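Local coordinates for protein probable enoyl-CoA hydratase/isomerase (Pseudomonas aeruginosa, PDB 7BOR) that binds coenzyme A and, as a member of the crotonase family, probably isomerises the double bond of enoyl-CoA substrates, at residues V51-G56 with K93-A98; G107-L112 with F138-I143. One frame throughout, in Å; residues are numbered along the deposited sequence.

Contact 1 (V51-G56 with K93-A98)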
loop_
_atom_site.group_PDB
_atom_site.type_symbol
_atom_site.label_atom_id
_atom_site.label_comp_id
_atom_site.label_asym_id
_atom_site.label_seq_id
_atom_site.Cartn_x
_atom_site.Cartn_y
_atom_site.Cartn_z
ATOM N N VAL A 51 4.042 -11.955 -5.869
ATOM C CA VAL A 51 4.018 -10.611 -6.423
ATOM C C VAL A 51 4.938 -9.707 -5.620
ATOM O O VAL A 51 4.926 -9.727 -4.384
ATOM C CB VAL A 51 2.582 -10.047 -6.459
ATOM C CG1 VAL A 51 2.597 -8.524 -6.752
ATOM C CG2 VAL A 51 1.737 -10.811 -7.490
ATOM N N LEU A 52 5.684 -8.869 -6.336
ATOM C CA LEU A 52 6.486 -7.810 -5.763
ATOM C C LEU A 52 5.958 -6.443 -6.202
ATOM O O LEU A 52 5.718 -6.215 -7.396
ATOM C CB LEU A 52 7.936 -8.006 -6.187
ATOM C CG LEU A 52 8.987 -7.232 -5.436
ATOM C CD1 LEU A 52 10.240 -8.107 -5.412
ATOM C CD2 LEU A 52 9.196 -5.950 -6.151
ATOM N N ILE A 53 5.823 -5.520 -5.255
ATOM C CA ILE A 53 5.401 -4.154 -5.572
ATOM C C ILE A 53 6.518 -3.192 -5.232
ATOM O O ILE A 53 7.048 -3.222 -4.116
ATOM C CB ILE A 53 4.136 -3.745 -4.800
ATOM C CG1 ILE A 53 2.992 -4.681 -5.084
ATOM C CG2 ILE A 53 3.640 -2.360 -5.229
ATOM C CD1 ILE A 53 1.755 -4.407 -4.251
ATOM N N THR A 54 6.794 -2.257 -6.135
ATOM C CA THR A 54 7.865 -1.297 -5.902
ATOM C C THR A 54 7.710 -0.074 -6.801
ATOM O O THR A 54 7.163 -0.159 -7.901
ATOM C CB THR A 54 9.227 -1.986 -6.137
ATOM O OG1 THR A 54 10.294 -1.091 -5.855
ATOM C CG2 THR A 54 9.359 -2.452 -7.580
ATOM N N GLY A 55 8.214 1.054 -6.327
ATOM C CA GLY A 55 8.382 2.221 -7.158
ATOM C C GLY A 55 9.774 2.388 -7.745
ATOM O O GLY A 55 10.010 3.378 -8.445
ATOM N N GLY A 56 10.682 1.444 -7.500
ATOM C CA GLY A 56 12.066 1.529 -7.935
ATOM C C GLY A 56 12.981 2.026 -6.830
ATOM O O GLY A 56 12.653 1.995 -5.643
ATOM N N LYS A 93 -1.915 -15.140 -2.609
ATOM C CA LYS A 93 -0.513 -15.551 -2.662
ATOM C C LYS A 93 0.412 -14.503 -2.051
ATOM O O LYS A 93 -0.018 -13.377 -1.724
ATOM C CB LYS A 93 -0.093 -15.833 -4.106
ATOM C CG LYS A 93 -1.013 -16.845 -4.832
ATOM C CD LYS A 93 -0.622 -17.007 -6.301
ATOM C CE LYS A 93 -1.708 -17.715 -7.088
ATOM N NZ LYS A 93 -1.451 -17.563 -8.561
ATOM N N PRO A 94 1.696 -14.836 -1.865
ATOM C CA PRO A 94 2.630 -13.895 -1.237
ATOM C C PRO A 94 2.763 -12.578 -1.993
ATOM O O PRO A 94 3.015 -12.544 -3.202
ATOM C CB PRO A 94 3.954 -14.665 -1.193
ATOM C CG PRO A 94 3.582 -16.063 -1.077
ATOM C CD PRO A 94 2.271 -16.208 -1.893
ATOM N N VAL A 95 2.634 -11.479 -1.254
ATOM C CA VAL A 95 2.870 -10.154 -1.801
ATOM C C VAL A 95 4.000 -9.494 -1.007
ATOM O O VAL A 95 3.915 -9.423 0.221
ATOM C CB VAL A 95 1.614 -9.271 -1.723
ATOM C CG1 VAL A 95 1.872 -8.047 -2.499
ATOM C CG2 VAL A 95 0.427 -9.987 -2.210
ATOM N N ILE A 96 4.999 -8.957 -1.715
ATOM C CA ILE A 96 6.188 -8.318 -1.129
ATOM C C ILE A 96 6.301 -6.884 -1.628
ATOM O O ILE A 96 6.275 -6.640 -2.836
ATOM C CB ILE A 96 7.463 -9.105 -1.465
ATOM C CG1 ILE A 96 7.326 -10.515 -0.910
ATOM C CG2 ILE A 96 8.693 -8.450 -0.940
ATOM C CD1 ILE A 96 8.510 -11.419 -1.230
ATOM N N ALA A 97 6.482 -5.945 -0.702
ATOM C CA ALA A 97 6.771 -4.560 -1.028
ATOM C C ALA A 97 8.251 -4.257 -0.869
ATOM O O ALA A 97 8.900 -4.747 0.051
ATOM C CB ALA A 97 5.999 -3.588 -0.131
ATOM N N ALA A 98 8.750 -3.393 -1.756
ATOM C CA ALA A 98 10.131 -2.905 -1.774
ATOM C C ALA A 98 10.068 -1.392 -1.890
ATOM O O ALA A 98 9.749 -0.853 -2.957
ATOM C CB ALA A 98 10.915 -3.483 -2.942
HETATM O O HOH W 1 10.119 1.845 -4.264
#
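Ile-53 and Val-95 sit two residues out of register on adjacent parallel strands and meet on the same face of the sheet: CD1 of Ile-53 comes to 4.0 Å from CG1 of Val-95, the two side chains crossing obliquely. Val-51, directly across from Val-95, offers its own CG1 to that same methyl, and Ala-97 continues this face. Leu-52, Ile-96, Thr-54 and Ala-98 point to the other face, where CD2 of Leu-52 lies 4.4 Å from Ala-98 CB and helix 182-196 covers Leu-52 and Ile-96. Between the faces runs a regular parallel ladder. Val-51 N donates to Pro-94 O, Ile-96 N to Val-51 O, Ile-53 N to Ile-96 O at 2.7 Å, and Ala-98 N to Ile-53 O.

At the C-terminal end the side chain of Thr-54 takes over from the backbone. With OG1 anti to the backbone N (chi1 -177°), the hydroxyl donates to Ala-98 O over 3.0 Å, tilted 27° from the carbonyl plane. The same OG1 accepts a nearly straight bond from Gly-56 N, closing an ST turn. A water accepts from Gly-55 N at 2.9 Å and lies 3.0 Å from Ala-98 O. Within this buried contact, then, apolar branches pack on both faces, while one hydroxyl, as donor and acceptor at once, ties the end of strand 50-54 both to its neighbour and to the turn that follows.

Contact 2 (G107-L112 with F138-I143); sequences GTTLLL and FGSSLI
Within the crotonase-type core, the short helix 106-109 and the 3-10 turn that continues it lie against the start of helix 140-148, with Thr-109, Leu-110 and Leu-112 facing Phe-138, Ser-140 and Ile-143. No hydrogen bond crosses between the two segments; side-chain packing joins them. Thr-109 works in two directions. Its OG1 comes in at the edge of the Phe-138 ring, near the ring plane and 3.4 Å from Phe-138 CB, while its CG2 rests 3.8 Å from Ser-140 CB. With chi1 at 62°, OG1 of Thr-109 sits between the backbone N and the carbonyl carbon, where it hydrogen-bonds the carboxylate of Glu-137, whose backbone O is bonded to Ser-140 OG.

Farther out on the phenyl ring, CE2 of Phe-138 approaches Leu-110 obliquely, 3.6 Å from its CA and 3.8 Å from its CB. His-113 stacks on this ring, and Met-85 and Leu-88 of helix 80-90 also touch it. One 3-10 turn on from Thr-109, Leu-112 and Ile-143 run alongside each other, pointing opposite ways: CB of Leu-112 is 3.9 Å from CD1 of Ile-143, and CD2 of Leu-112 is 4.0 Å from CG2 of Ile-143. The other branch, CD1, reaches Ser-140 CB.

Gly-139 is the N-cap of helix 140-148, and its O accepts from both Leu-142 N and Ile-143 N. Its own N, like the hydroxyl of Ser-141, is hydrogen-bonded to the carboxylate of Glu-225, tying the helix start to helix 200-233. With the side chain of Thr-109 about 9 Å from coenzyme A, the contact lies near the ligand without touching it; a short helical element after the core strands, packed by its side chains against the start of a later helix, fits the core of a crotonase fold.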
loop_
_atom_site.group_PDB
_atom_site.type_symbol
_atom_site.label_atom_id
_atom_site.label_comp_id
_atom_site.label_asym_id
_atom_site.label_seq_id
_atom_site.Cartn_x
_atom_site.Cartn_y
_atom_site.Cartn_z
ATOM N N GLY A 107 0.393 4.786 0.255
ATOM C CA GLY A 107 1.768 4.273 0.113
ATOM C C GLY A 107 2.231 3.523 1.351
ATOM O O GLY A 107 2.933 2.506 1.258
ATOM N N THR A 108 1.805 3.989 2.526
ATOM C CA THR A 108 2.068 3.277 3.768
ATOM C C THR A 108 0.988 2.257 4.059
ATOM O O THR A 108 1.301 1.111 4.392
ATOM C CB THR A 108 2.193 4.272 4.919
ATOM O OG1 THR A 108 3.416 4.993 4.753
ATOM C CG2 THR A 108 2.177 3.572 6.285
ATOM N N THR A 109 -0.301 2.625 3.918
ATOM C CA THR A 109 -1.298 1.682 4.388
ATOM C C THR A 109 -1.314 0.402 3.556
ATOM O O THR A 109 -1.733 -0.635 4.056
ATOM C CB THR A 109 -2.723 2.312 4.432
ATOM O OG1 THR A 109 -3.127 2.703 3.129
ATOM C CG2 THR A 109 -2.744 3.487 5.362
ATOM N N LEU A 110 -0.934 0.443 2.277
ATOM C CA LEU A 110 -1.019 -0.798 1.518
ATOM C C LEU A 110 -0.009 -1.808 2.029
ATOM O O LEU A 110 -0.218 -3.036 1.917
ATOM C CB LEU A 110 -0.817 -0.542 0.045
ATOM C CG LEU A 110 0.575 -0.189 -0.480
ATOM C CD1 LEU A 110 1.361 -1.504 -0.794
ATOM C CD2 LEU A 110 0.463 0.742 -1.689
ATOM N N LEU A 111 1.080 -1.306 2.622
ATOM C CA LEU A 111 2.088 -2.162 3.239
ATOM C C LEU A 111 1.497 -2.994 4.362
ATOM O O LEU A 111 2.028 -4.065 4.685
ATOM C CB LEU A 111 3.214 -1.275 3.784
ATOM C CG LEU A 111 3.887 -0.267 2.842
ATOM C CD1 LEU A 111 4.962 0.535 3.523
ATOM C CD2 LEU A 111 4.415 -1.026 1.634
ATOM N N LEU A 112 0.417 -2.514 4.978
ATOM C CA LEU A 112 -0.247 -3.308 6.010
ATOM C C LEU A 112 -0.924 -4.562 5.457
ATOM O O LEU A 112 -1.307 -5.419 6.250
ATOM C CB LEU A 112 -1.279 -2.444 6.754
ATOM C CG LEU A 112 -0.679 -1.180 7.331
ATOM C CD1 LEU A 112 -1.777 -0.282 7.880
ATOM C CD2 LEU A 112 0.358 -1.490 8.476
ATOM N N PHE A 138 -7.893 2.156 4.241
ATOM C CA PHE A 138 -7.366 0.799 4.015
ATOM C C PHE A 138 -7.259 -0.028 5.323
ATOM O O PHE A 138 -6.436 -0.945 5.448
ATOM C CB PHE A 138 -6.027 0.889 3.267
ATOM C CG PHE A 138 -5.766 -0.253 2.278
ATOM C CD1 PHE A 138 -6.531 -1.405 2.287
ATOM C CD2 PHE A 138 -4.745 -0.158 1.364
ATOM C CE1 PHE A 138 -6.272 -2.415 1.415
ATOM C CE2 PHE A 138 -4.499 -1.174 0.485
ATOM C CZ PHE A 138 -5.224 -2.284 0.514
ATOM N N GLY A 139 -8.146 0.210 6.278
ATOM C CA GLY A 139 -8.153 -0.562 7.500
ATOM C C GLY A 139 -7.102 -0.192 8.538
ATOM O O GLY A 139 -7.006 -0.849 9.589
ATOM N N SER A 140 -6.349 0.871 8.292
ATOM C CA SER A 140 -5.305 1.305 9.202
ATOM C C SER A 140 -5.861 1.712 10.549
ATOM O O SER A 140 -5.132 1.654 11.533
ATOM C CB SER A 140 -4.557 2.465 8.583
ATOM O OG SER A 140 -5.399 3.580 8.328
ATOM N N SER A 141 -7.142 2.137 10.615
ATOM C CA SER A 141 -7.746 2.472 11.905
ATOM C C SER A 141 -7.962 1.238 12.750
ATOM O O SER A 141 -8.071 1.332 13.972
ATOM C CB SER A 141 -9.100 3.188 11.716
ATOM O OG SER A 141 -10.041 2.334 11.116
ATOM N N LEU A 142 -8.019 0.072 12.123
ATOM C CA LEU A 142 -8.005 -1.171 12.881
ATOM C C LEU A 142 -6.598 -1.754 13.055
ATOM O O LEU A 142 -6.229 -2.172 14.155
ATOM C CB LEU A 142 -8.892 -2.185 12.169
ATOM C CG LEU A 142 -8.913 -3.598 12.747
ATOM C CD1 LEU A 142 -9.639 -3.526 14.071
ATOM C CD2 LEU A 142 -9.514 -4.504 11.745
ATOM N N ILE A 143 -5.861 -1.893 11.955
ATOM C CA ILE A 143 -4.584 -2.613 11.986
ATOM C C ILE A 143 -3.580 -1.909 12.890
ATOM O O ILE A 143 -2.901 -2.551 13.688
ATOM C CB ILE A 143 -4.036 -2.792 10.557
ATOM C CG1 ILE A 143 -4.972 -3.698 9.766
ATOM C CG2 ILE A 143 -2.590 -3.349 10.526
ATOM C CD1 ILE A 143 -4.655 -3.751 8.271
#

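How the contacts relate
Contact 1 joins two central strands of the main sheet, and contact 2 packs together helical segments beside it; their centres are 15 Å apart. They touch where CB of Ala-97, on the sheet face of Val-51 and Ile-53, meets CD2 of Leu-111 at 3.5 Å. Leu-111 points away from 138-143, so segment 107-112 has the sheet on one side and the start of helix 140-148 on another. In sequence, both segments of contact 1 come before those of contact 2. Coenzyme A lies about 12 Å from Gly-55 and about 9 Å from the side chain of Thr-109, placing contact 2 nearer the ligand. Of its binding residues, Ser-62 has its side chain about 11 Å from that of Leu-110.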